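Local coordinates for glucoamylase (Thermoanaerobacterium thermosaccharolyticum, PDB 1LF6), which hydrolyses terminal alpha-1,4-linked glucose from the non-reducing ends of starch-like chains, and belongs to glycoside hydrolase family 15, at residues Gln38-Ala43 with Trp51-Asn56; Gly106-Asn111 with Thr121-Thr126; Lys314-Ala319 with His338-Arg343; Ser360-Leu365 with Leu408-Leu413. All blocks are in the same frame, centred on the assembly; numbering follows the deposited sequence.

Interaction 1. Residues Gln38-Ala43 with Trp51-Asn56; sequences QGVGTA and WFTLAN
Leu54 O takes the backbone N-H of Gln38 at 2.7 Å, the N lying well above the carbonyl plane. Leu54 N gives its hydrogen to Gly39 O, the next residue. Gly41 and Phe52 exchange a reciprocal pair, with Phe52 N 3.0 Å from Gly41 O. The two strands run antiparallel as the arms of a beta hairpin at the edge of a seven-stranded sheet in the N-terminal beta-sandwich, with 39-42 its outermost strand. Phe52 CG sits between its own backbone N and carbonyl carbon (chi1 66°), which folds the ring back over the partner strand. Gly41 CA lies over the ring face, 3.9 Å from the Phe52 ring centroid, a CH-pi contact. A side chain at Gly41 would run into that ring. The Phe52 ring also packs on Tyr107 and Ile124 of the facing sheet. An alanine here would probably strip Gly41 of its aromatic cover and open a gap against that sheet. On the other face, Thr42 OG1 stands over the Trp51 indole, toward its rim, and Thr42 CB is 3.5 Å from Trp51 CD1. That hydroxyl is bonded to Lys311 NZ, and Lys311 makes a cation-pi contact with Trp51. Val40 CG1 meets Thr53 CG2 at 3.9 Å.

Interaction 2. Residues Gly106-Asn111 with Thr121-Thr126; sequences GYKLVN and TKDIFT
Leu109 lays its CD1 against Ile124 CD1, 3.9 Å away, the two side chains crossing at an angle on the inner face of the sheet. Tyr107 and Lys122 point to the same face. Ile124 and Tyr107 meet Leu54 of the facing sheet, and the Tyr107 hydroxyl bonds to Val40 O there. The two strands form an antiparallel hairpin in the larger sheet of the N-terminal beta-sandwich. Tyr107 pairs with Ile124 by two nearly straight bonds, the shorter from Ile124 N to Tyr107 O at 2.8 Å. Leu109 and Lys122 also exchange two bonds, more bent, and Lys122 N reaches Leu109 O at 2.7 Å. Lys108 CA lies 3.1 Å from Lys122 O, a CA-H...O contact. The extended Lys122 chain carries NZ past the Asn111 amide to a salt bridge with Glu89; Asn111 ND2 bonds to the same carboxylate, so Glu89 ties the two strands together. On the opposite face, Lys108 CG is anti to the backbone N (chi1 176°), and the straight chain passes over Thr121, with CE 3.9 Å from Thr121 CG2. Lys108 and Asp123 lie side by side, yet Lys108 NZ stays 6.2 Å from Asp123 OD1. Asp123 instead makes a salt bridge with Lys273.

Interaction 3. Residues Lys314-Ala319 with His338-Arg343; sequences KGAYIA and HLVWSR
Ala316 CB rests on Val340 CG2 at 4.0 Å, and Tyr367 of helix 358-375 touches both side chains. At Tyr317 it is the backbone that takes part. Tyr317 O lies 3.8 Å from Val340 CG1 and accepts from a water at 3.0 Å. The same water donates to Leu339 O and accepts from Trp341 N, so one molecule bridges three backbone groups. Residues 314-319 and 338-341 are irregular chain in the catalytic domain, an (alpha/alpha) barrel, and the latter lead into helix 342-355, with Trp341 at its N-cap position. Ile318 comes next. Its CG1 stands between its own backbone N and carbonyl carbon (chi1 60°), and its side chain runs beside that of His338, with CD1 4.2 Å from His338 CD2. Ile318 CG2 sits over the backbone of His338, 3.7 Å from His338 O. That imidazole is bonded through NE2 to Tyr63 of the N-terminal domain. At Ala319 a weak, bent bond runs from its N to Leu339 O at 3.5 Å. Ala319 CB then meets the six-membered ring of Trp341, 3.6 Å from CZ3. Trp341 NE1 bonds to Glu438, the likely proton donor, consistent with a place for this ring in the active site.

Interaction 4. Residues Ser360-Leu365 with Leu408-Leu413; sequences SANRSL and LKRYDL
Leu365 and Leu413 meet tip to tip in the tight part of the contact, with Leu365 CD2 3.5 Å from Leu413 CD1. Leu365 CG is anti to the backbone N (chi1 -178°), which sends the side chain out from its helix toward the loop. Its CD2 also packs on Leu408 CD1, at 3.8 Å, and on the aliphatic part of Arg410. Leu408 CD1 and CD2 reach back to Ala361, and Ile353 of helix 342-355 touches both residues. The contact joins helix 358-375 to the turn between helices 395-407 and 414-428, in the (alpha/alpha) barrel. That turn opens with a Schellman motif at Lys409, and Leu413 is at the N-cap position of the next helix. The polar side is more open: Asn362 and Arg410 are partly exposed, and a water bridges Asn362 ND2 and Leu408 O. Asn362 OD1 accepts from Arg410 NH1 at 2.8 Å; OD1 lies in the guanidinium plane, while NH1 stands above the amide plane. The Arg410 chain bends at chi2 and chi3 (-68° and -57°), which brings its CG and CD beside Asn362 OD1 and leaves the guanidinium between Asn362 and Asp412. Its NE and NH2 hold Asp412 side-on, NE 2.8 Å from OD2 and NH2 3.0 Å from OD1, and NH2 also pairs with Asp366. A methionine in place of Arg410 would probably leave Asp412 and Asp366 without their positive partner and Asn362 OD1 without its donor.

The four contacts follow one another along the chain, two in each domain. Interactions 1 and 2 are hairpins in the two facing sheets of the N-terminal beta-sandwich, with centres about 10 Å apart. They touch through Val40 and Tyr107 and through Leu54 and Ile124, so they share the core between the sheets. Interactions 3 and 4 lie in the (alpha/alpha) barrel, centres about 15 Å apart, near the successive helices 342-355 and 358-375. Lys314 and Tyr317 pack on Arg363 there. Interaction 3 reaches the probable active site, while interaction 4 lies away from it. Interactions 1 and 3 come within about 7 Å at their nearest atoms without touching, across the domain junction.

Interaction 1. Residues Gln38-Ala43 with Trp51-Asn56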
# COMPACT_ATOMS: atom_id res chain seq x y z
N GLN A 38 1.37 -0.89 -11.18
CA GLN A 38 1.63 -2.08 -11.99
C GLN A 38 2.60 -2.96 -11.22
O GLN A 38 2.69 -4.16 -11.46
CB GLN A 38 2.26 -1.70 -13.33
CG GLN A 38 1.31 -1.10 -14.33
CD GLN A 38 2.03 -0.61 -15.56
OE1 GLN A 38 2.84 0.32 -15.49
NE2 GLN A 38 1.76 -1.22 -16.70
N GLY A 39 3.32 -2.34 -10.29
CA GLY A 39 4.28 -3.09 -9.49
C GLY A 39 4.95 -2.25 -8.43
O GLY A 39 4.93 -1.02 -8.48
N VAL A 40 5.53 -2.93 -7.45
CA VAL A 40 6.25 -2.27 -6.37
C VAL A 40 7.44 -3.16 -6.04
O VAL A 40 7.36 -4.38 -6.21
CB VAL A 40 5.37 -2.09 -5.11
CG1 VAL A 40 4.14 -1.26 -5.45
CG2 VAL A 40 4.96 -3.46 -4.54
N GLY A 41 8.54 -2.57 -5.59
CA GLY A 41 9.69 -3.39 -5.27
C GLY A 41 10.77 -2.74 -4.43
O GLY A 41 10.76 -1.53 -4.20
N THR A 42 11.70 -3.56 -3.98
CA THR A 42 12.82 -3.13 -3.17
C THR A 42 13.68 -4.36 -2.98
O THR A 42 13.19 -5.49 -3.12
CB THR A 42 12.34 -2.61 -1.79
OG1 THR A 42 13.43 -2.00 -1.10
CG2 THR A 42 11.78 -3.75 -0.95
N ALA A 43 14.96 -4.17 -2.68
CA ALA A 43 15.84 -5.31 -2.47
C ALA A 43 15.38 -5.99 -1.19
O ALA A 43 14.93 -5.32 -0.25
CB ALA A 43 17.29 -4.85 -2.34
N TRP A 51 12.97 2.06 -2.46
CA TRP A 51 11.75 1.38 -2.88
C TRP A 51 11.25 2.07 -4.14
O TRP A 51 11.41 3.27 -4.28
CB TRP A 51 10.64 1.54 -1.83
CG TRP A 51 10.85 0.81 -0.54
CD1 TRP A 51 10.25 -0.35 -0.14
CD2 TRP A 51 11.63 1.26 0.57
NE1 TRP A 51 10.60 -0.64 1.15
CE2 TRP A 51 11.45 0.32 1.62
CE3 TRP A 51 12.47 2.36 0.79
CZ2 TRP A 51 12.07 0.46 2.86
CZ3 TRP A 51 13.09 2.49 2.03
CH2 TRP A 51 12.89 1.55 3.05
N PHE A 52 10.65 1.31 -5.05
CA PHE A 52 10.11 1.90 -6.27
C PHE A 52 8.71 1.37 -6.55
O PHE A 52 8.31 0.32 -6.04
CB PHE A 52 11.00 1.59 -7.48
CG PHE A 52 11.06 0.13 -7.85
CD1 PHE A 52 11.99 -0.72 -7.26
CD2 PHE A 52 10.16 -0.40 -8.77
CE1 PHE A 52 12.04 -2.07 -7.58
CE2 PHE A 52 10.20 -1.76 -9.10
CZ PHE A 52 11.14 -2.59 -8.50
N THR A 53 7.96 2.12 -7.36
CA THR A 53 6.61 1.73 -7.75
C THR A 53 6.48 2.01 -9.24
O THR A 53 7.19 2.87 -9.76
CB THR A 53 5.52 2.54 -6.99
OG1 THR A 53 5.64 3.94 -7.30
CG2 THR A 53 5.65 2.35 -5.50
N LEU A 54 5.61 1.27 -9.91
CA LEU A 54 5.40 1.44 -11.34
C LEU A 54 3.93 1.79 -11.60
O LEU A 54 3.03 1.27 -10.94
CB LEU A 54 5.75 0.15 -12.09
CG LEU A 54 7.14 -0.45 -11.86
CD1 LEU A 54 7.26 -1.78 -12.61
CD2 LEU A 54 8.20 0.53 -12.32
N ALA A 55 3.70 2.65 -12.58
CA ALA A 55 2.34 3.06 -12.94
C ALA A 55 2.35 3.64 -14.35
O ALA A 55 3.28 4.36 -14.73
CB ALA A 55 1.82 4.11 -11.94
N ASN A 56 1.32 3.31 -15.12
CA ASN A 56 1.19 3.80 -16.49
C ASN A 56 2.43 3.57 -17.34
O ASN A 56 2.82 4.44 -18.12
CB ASN A 56 0.83 5.29 -16.45
CG ASN A 56 -0.52 5.55 -15.81
OD1 ASN A 56 -0.73 6.55 -15.13
ND2 ASN A 56 -1.46 4.63 -16.03

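Interaction 2. Residues Gly106-Asn111 with Thr121-Thr126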
# COMPACT_ATOMS: atom_id res chain seq x y z
N GLY A 106 10.92 -8.07 -9.47
CA GLY A 106 11.64 -7.40 -10.53
C GLY A 106 10.64 -7.33 -11.67
O GLY A 106 9.88 -8.27 -11.87
N TYR A 107 10.64 -6.24 -12.42
CA TYR A 107 9.66 -6.10 -13.49
C TYR A 107 10.17 -5.77 -14.88
O TYR A 107 11.20 -5.11 -15.06
CB TYR A 107 8.63 -5.03 -13.11
CG TYR A 107 7.90 -5.29 -11.81
CD1 TYR A 107 6.63 -5.85 -11.80
CD2 TYR A 107 8.48 -4.94 -10.59
CE1 TYR A 107 5.95 -6.06 -10.60
CE2 TYR A 107 7.82 -5.15 -9.39
CZ TYR A 107 6.55 -5.70 -9.40
OH TYR A 107 5.89 -5.91 -8.21
N LYS A 108 9.40 -6.23 -15.85
CA LYS A 108 9.66 -5.99 -17.26
C LYS A 108 8.42 -5.27 -17.78
O LYS A 108 7.29 -5.72 -17.57
CB LYS A 108 9.84 -7.31 -18.02
CG LYS A 108 10.03 -7.12 -19.52
CD LYS A 108 10.13 -8.46 -20.23
CE LYS A 108 10.30 -8.27 -21.73
NZ LYS A 108 10.33 -9.58 -22.44
N LEU A 109 8.64 -4.15 -18.46
CA LEU A 109 7.53 -3.39 -19.02
C LEU A 109 7.70 -3.27 -20.52
O LEU A 109 8.79 -3.00 -21.02
CB LEU A 109 7.49 -1.99 -18.40
CG LEU A 109 7.05 -1.85 -16.94
CD1 LEU A 109 7.37 -0.44 -16.44
CD2 LEU A 109 5.57 -2.15 -16.82
N VAL A 110 6.61 -3.48 -21.25
CA VAL A 110 6.64 -3.36 -22.69
C VAL A 110 5.58 -2.34 -23.05
O VAL A 110 4.39 -2.60 -22.91
CB VAL A 110 6.31 -4.70 -23.40
CG1 VAL A 110 6.31 -4.51 -24.91
CG2 VAL A 110 7.33 -5.75 -23.01
N ASN A 111 6.03 -1.16 -23.48
CA ASN A 111 5.10 -0.09 -23.85
C ASN A 111 5.06 0.04 -25.36
O ASN A 111 6.07 0.36 -26.00
CB ASN A 111 5.54 1.23 -23.21
CG ASN A 111 5.63 1.14 -21.70
OD1 ASN A 111 4.96 0.32 -21.08
ND2 ASN A 111 6.45 2.00 -21.10
N THR A 121 10.97 -1.19 -24.13
CA THR A 121 10.97 -2.31 -23.18
C THR A 121 11.88 -1.96 -22.01
O THR A 121 13.00 -1.48 -22.20
CB THR A 121 11.47 -3.60 -23.86
OG1 THR A 121 10.62 -3.90 -24.97
CG2 THR A 121 11.45 -4.76 -22.88
N LYS A 122 11.39 -2.20 -20.79
CA LYS A 122 12.17 -1.88 -19.60
C LYS A 122 12.38 -3.04 -18.64
O LYS A 122 11.57 -3.96 -18.56
CB LYS A 122 11.50 -0.73 -18.84
CG LYS A 122 11.15 0.49 -19.69
CD LYS A 122 10.32 1.49 -18.89
CE LYS A 122 10.00 2.74 -19.69
NZ LYS A 122 9.16 3.70 -18.92
N ASP A 123 13.48 -2.98 -17.90
CA ASP A 123 13.84 -3.97 -16.89
C ASP A 123 14.12 -3.10 -15.68
O ASP A 123 15.07 -2.31 -15.70
CB ASP A 123 15.10 -4.72 -17.31
CG ASP A 123 14.81 -5.84 -18.29
OD1 ASP A 123 13.83 -5.72 -19.04
OD2 ASP A 123 15.58 -6.84 -18.31
N ILE A 124 13.31 -3.25 -14.64
CA ILE A 124 13.46 -2.43 -13.44
C ILE A 124 13.62 -3.21 -12.14
O ILE A 124 12.89 -4.16 -11.88
CB ILE A 124 12.25 -1.48 -13.31
CG1 ILE A 124 12.11 -0.65 -14.59
CG2 ILE A 124 12.42 -0.57 -12.09
CD1 ILE A 124 10.81 0.13 -14.68
N PHE A 125 14.59 -2.77 -11.33
CA PHE A 125 14.88 -3.38 -10.04
C PHE A 125 15.92 -2.51 -9.35
O PHE A 125 16.31 -1.48 -9.87
CB PHE A 125 15.42 -4.81 -10.23
CG PHE A 125 16.70 -4.88 -11.01
CD1 PHE A 125 17.93 -4.87 -10.36
CD2 PHE A 125 16.68 -4.93 -12.40
CE1 PHE A 125 19.12 -4.92 -11.08
CE2 PHE A 125 17.87 -4.98 -13.13
CZ PHE A 125 19.09 -4.97 -12.47
N THR A 126 16.36 -2.92 -8.17
CA THR A 126 17.35 -2.13 -7.44
C THR A 126 18.66 -2.87 -7.20
O THR A 126 18.74 -4.09 -7.40
CB THR A 126 16.79 -1.66 -6.09
OG1 THR A 126 16.40 -2.80 -5.31
CG2 THR A 126 15.59 -0.74 -6.29

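Interaction 3. Residues Lys314-Ala319 with His338-Arg343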
# COMPACT_ATOMS: atom_id res chain seq x y z
N LYS A 314 12.33 -1.34 11.94
CA LYS A 314 11.84 -2.68 11.63
C LYS A 314 10.52 -3.00 12.33
O LYS A 314 10.31 -2.62 13.47
CB LYS A 314 12.90 -3.73 12.00
CG LYS A 314 14.20 -3.58 11.21
CD LYS A 314 15.19 -4.67 11.59
CE LYS A 314 16.50 -4.51 10.83
NZ LYS A 314 17.51 -5.52 11.25
N GLY A 315 9.64 -3.70 11.62
CA GLY A 315 8.35 -4.04 12.19
C GLY A 315 7.31 -3.03 11.75
O GLY A 315 6.11 -3.27 11.88
N ALA A 316 7.76 -1.89 11.24
CA ALA A 316 6.85 -0.84 10.78
C ALA A 316 6.34 -1.14 9.37
O ALA A 316 6.97 -0.78 8.38
CB ALA A 316 7.56 0.49 10.79
N TYR A 317 5.20 -1.81 9.27
CA TYR A 317 4.61 -2.13 7.98
C TYR A 317 3.54 -1.10 7.65
O TYR A 317 2.64 -0.85 8.45
CB TYR A 317 4.01 -3.54 8.00
CG TYR A 317 5.07 -4.62 7.96
CD1 TYR A 317 5.60 -5.05 6.75
CD2 TYR A 317 5.58 -5.16 9.14
CE1 TYR A 317 6.63 -5.98 6.71
CE2 TYR A 317 6.62 -6.10 9.11
CZ TYR A 317 7.14 -6.50 7.89
OH TYR A 317 8.18 -7.41 7.86
N ILE A 318 3.64 -0.50 6.47
CA ILE A 318 2.67 0.52 6.06
C ILE A 318 1.42 -0.06 5.41
O ILE A 318 1.38 -1.24 5.05
CB ILE A 318 3.31 1.56 5.12
CG1 ILE A 318 3.83 0.88 3.85
CG2 ILE A 318 4.45 2.28 5.84
CD1 ILE A 318 4.29 1.87 2.79
N ALA A 319 0.41 0.79 5.25
CA ALA A 319 -0.86 0.38 4.68
C ALA A 319 -0.83 0.18 3.16
O ALA A 319 -1.47 -0.72 2.63
CB ALA A 319 -1.94 1.39 5.05
N HIS A 338 1.08 5.82 4.19
CA HIS A 338 2.46 5.49 4.55
C HIS A 338 2.61 5.55 6.07
O HIS A 338 3.69 5.81 6.59
CB HIS A 338 3.45 6.46 3.90
CG HIS A 338 3.45 6.40 2.41
ND1 HIS A 338 2.43 6.92 1.64
CD2 HIS A 338 4.33 5.85 1.54
CE1 HIS A 338 2.68 6.69 0.36
NE2 HIS A 338 3.83 6.05 0.27
N LEU A 339 1.50 5.30 6.76
CA LEU A 339 1.49 5.30 8.21
C LEU A 339 1.30 3.86 8.68
O LEU A 339 0.99 2.98 7.89
CB LEU A 339 0.35 6.18 8.73
CG LEU A 339 0.49 7.66 8.40
CD1 LEU A 339 -0.80 8.41 8.74
CD2 LEU A 339 1.67 8.24 9.17
N VAL A 340 1.51 3.64 9.97
CA VAL A 340 1.37 2.31 10.55
C VAL A 340 0.10 2.23 11.38
O VAL A 340 -0.08 3.00 12.33
CB VAL A 340 2.58 1.95 11.46
CG1 VAL A 340 2.44 0.53 11.99
CG2 VAL A 340 3.89 2.11 10.69
N TRP A 341 -0.78 1.31 11.01
CA TRP A 341 -2.03 1.09 11.74
C TRP A 341 -1.93 -0.27 12.40
O TRP A 341 -1.60 -1.27 11.76
CB TRP A 341 -3.23 1.07 10.79
CG TRP A 341 -3.81 2.41 10.45
CD1 TRP A 341 -4.85 3.04 11.08
CD2 TRP A 341 -3.46 3.23 9.33
NE1 TRP A 341 -5.17 4.20 10.42
CE2 TRP A 341 -4.33 4.35 9.34
CE3 TRP A 341 -2.49 3.14 8.32
CZ2 TRP A 341 -4.27 5.36 8.38
CZ3 TRP A 341 -2.42 4.14 7.36
CH2 TRP A 341 -3.31 5.24 7.40
N SER A 342 -2.23 -0.30 13.69
CA SER A 342 -2.21 -1.53 14.45
C SER A 342 -3.08 -2.60 13.77
O SER A 342 -2.71 -3.78 13.70
CB SER A 342 -2.72 -1.25 15.86
OG SER A 342 -2.98 -2.44 16.57
N ARG A 343 -4.24 -2.17 13.27
CA ARG A 343 -5.18 -3.07 12.61
C ARG A 343 -4.54 -3.71 11.37
O ARG A 343 -4.44 -4.93 11.28
CB ARG A 343 -6.47 -2.31 12.24
CG ARG A 343 -7.46 -3.11 11.39
CD ARG A 343 -8.73 -2.31 11.10
NE ARG A 343 -8.43 -0.91 10.78
CZ ARG A 343 -8.58 0.10 11.63
NH1 ARG A 343 -9.04 -0.12 12.85
NH2 ARG A 343 -8.25 1.33 11.26
O HOH W 1 -0.17 0.07 8.70

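Interaction 4. Residues Ser360-Leu365 with Leu408-Leu413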
# COMPACT_ATOMS: atom_id res chain seq x y z
N SER A 360 8.94 -12.12 10.72
CA SER A 360 8.35 -10.86 10.31
C SER A 360 7.17 -10.47 11.20
O SER A 360 7.01 -9.30 11.54
CB SER A 360 7.89 -10.94 8.86
OG SER A 360 9.01 -11.03 7.99
N ALA A 361 6.36 -11.45 11.59
CA ALA A 361 5.22 -11.18 12.45
C ALA A 361 5.71 -10.70 13.82
O ALA A 361 5.16 -9.76 14.40
CB ALA A 361 4.37 -12.42 12.60
N ASN A 362 6.74 -11.36 14.35
CA ASN A 362 7.30 -10.98 15.65
C ASN A 362 7.91 -9.59 15.64
O ASN A 362 7.80 -8.86 16.62
CB ASN A 362 8.35 -12.00 16.11
CG ASN A 362 7.75 -13.10 16.94
OD1 ASN A 362 7.11 -12.85 17.96
ND2 ASN A 362 7.96 -14.35 16.52
N ARG A 363 8.55 -9.23 14.54
CA ARG A 363 9.15 -7.92 14.44
C ARG A 363 8.03 -6.87 14.46
O ARG A 363 8.18 -5.81 15.06
CB ARG A 363 9.95 -7.81 13.15
CG ARG A 363 11.24 -7.02 13.30
CD ARG A 363 12.06 -7.11 12.02
NE ARG A 363 12.19 -8.49 11.57
CZ ARG A 363 11.71 -8.96 10.43
NH1 ARG A 363 11.06 -8.16 9.59
NH2 ARG A 363 11.87 -10.24 10.12
N SER A 364 6.92 -7.17 13.80
CA SER A 364 5.81 -6.22 13.78
C SER A 364 5.22 -6.12 15.18
O SER A 364 4.81 -5.04 15.61
CB SER A 364 4.74 -6.65 12.76
OG SER A 364 3.92 -7.69 13.25
N LEU A 365 5.18 -7.23 15.91
CA LEU A 365 4.65 -7.21 17.27
C LEU A 365 5.57 -6.39 18.17
O LEU A 365 5.11 -5.58 18.98
CB LEU A 365 4.51 -8.63 17.84
CG LEU A 365 3.91 -8.74 19.25
CD1 LEU A 365 2.53 -8.11 19.27
CD2 LEU A 365 3.83 -10.21 19.66
N LEU A 408 1.44 -15.63 18.74
CA LEU A 408 2.89 -15.78 18.62
C LEU A 408 3.46 -16.34 19.93
O LEU A 408 4.67 -16.52 20.05
CB LEU A 408 3.53 -14.43 18.28
CG LEU A 408 3.34 -13.99 16.82
CD1 LEU A 408 3.82 -12.57 16.63
CD2 LEU A 408 4.10 -14.94 15.92
N LYS A 409 2.58 -16.61 20.89
CA LYS A 409 2.98 -17.13 22.19
C LYS A 409 4.07 -16.29 22.83
O LYS A 409 4.98 -16.81 23.48
CB LYS A 409 3.45 -18.59 22.05
CG LYS A 409 2.33 -19.53 21.63
CD LYS A 409 2.80 -20.97 21.60
CE LYS A 409 1.65 -21.90 21.23
NZ LYS A 409 2.06 -23.34 21.27
N ARG A 410 3.96 -14.98 22.65
CA ARG A 410 4.92 -14.04 23.21
C ARG A 410 4.46 -13.58 24.58
O ARG A 410 4.09 -12.42 24.78
CB ARG A 410 5.07 -12.83 22.27
CG ARG A 410 5.74 -13.17 20.95
CD ARG A 410 7.20 -13.53 21.19
NE ARG A 410 7.90 -12.44 21.86
CZ ARG A 410 8.36 -11.36 21.25
NH1 ARG A 410 8.21 -11.19 19.95
NH2 ARG A 410 8.96 -10.41 21.93
N TYR A 411 4.49 -14.51 25.53
CA TYR A 411 4.07 -14.22 26.90
C TYR A 411 5.05 -13.31 27.62
O TYR A 411 4.78 -12.84 28.73
CB TYR A 411 3.92 -15.54 27.68
CG TYR A 411 3.13 -16.58 26.93
CD1 TYR A 411 1.95 -16.25 26.26
CD2 TYR A 411 3.56 -17.91 26.90
CE1 TYR A 411 1.22 -17.22 25.58
CE2 TYR A 411 2.83 -18.88 26.22
CZ TYR A 411 1.67 -18.53 25.56
OH TYR A 411 0.94 -19.49 24.90
N ASP A 412 6.18 -13.07 26.98
CA ASP A 412 7.21 -12.20 27.54
C ASP A 412 6.81 -10.73 27.42
O ASP A 412 7.42 -9.87 28.05
CB ASP A 412 8.53 -12.44 26.80
CG ASP A 412 8.40 -12.18 25.31
OD1 ASP A 412 8.94 -11.17 24.83
OD2 ASP A 412 7.74 -12.99 24.62
N LEU A 413 5.78 -10.46 26.63
CA LEU A 413 5.33 -9.08 26.43
C LEU A 413 4.16 -8.69 27.33
O LEU A 413 3.55 -7.63 27.16
CB LEU A 413 4.94 -8.86 24.96
CG LEU A 413 6.04 -9.05 23.91
CD1 LEU A 413 5.44 -8.87 22.52
CD2 LEU A 413 7.17 -8.06 24.16
O HOH W 2 6.76 -16.49 18.39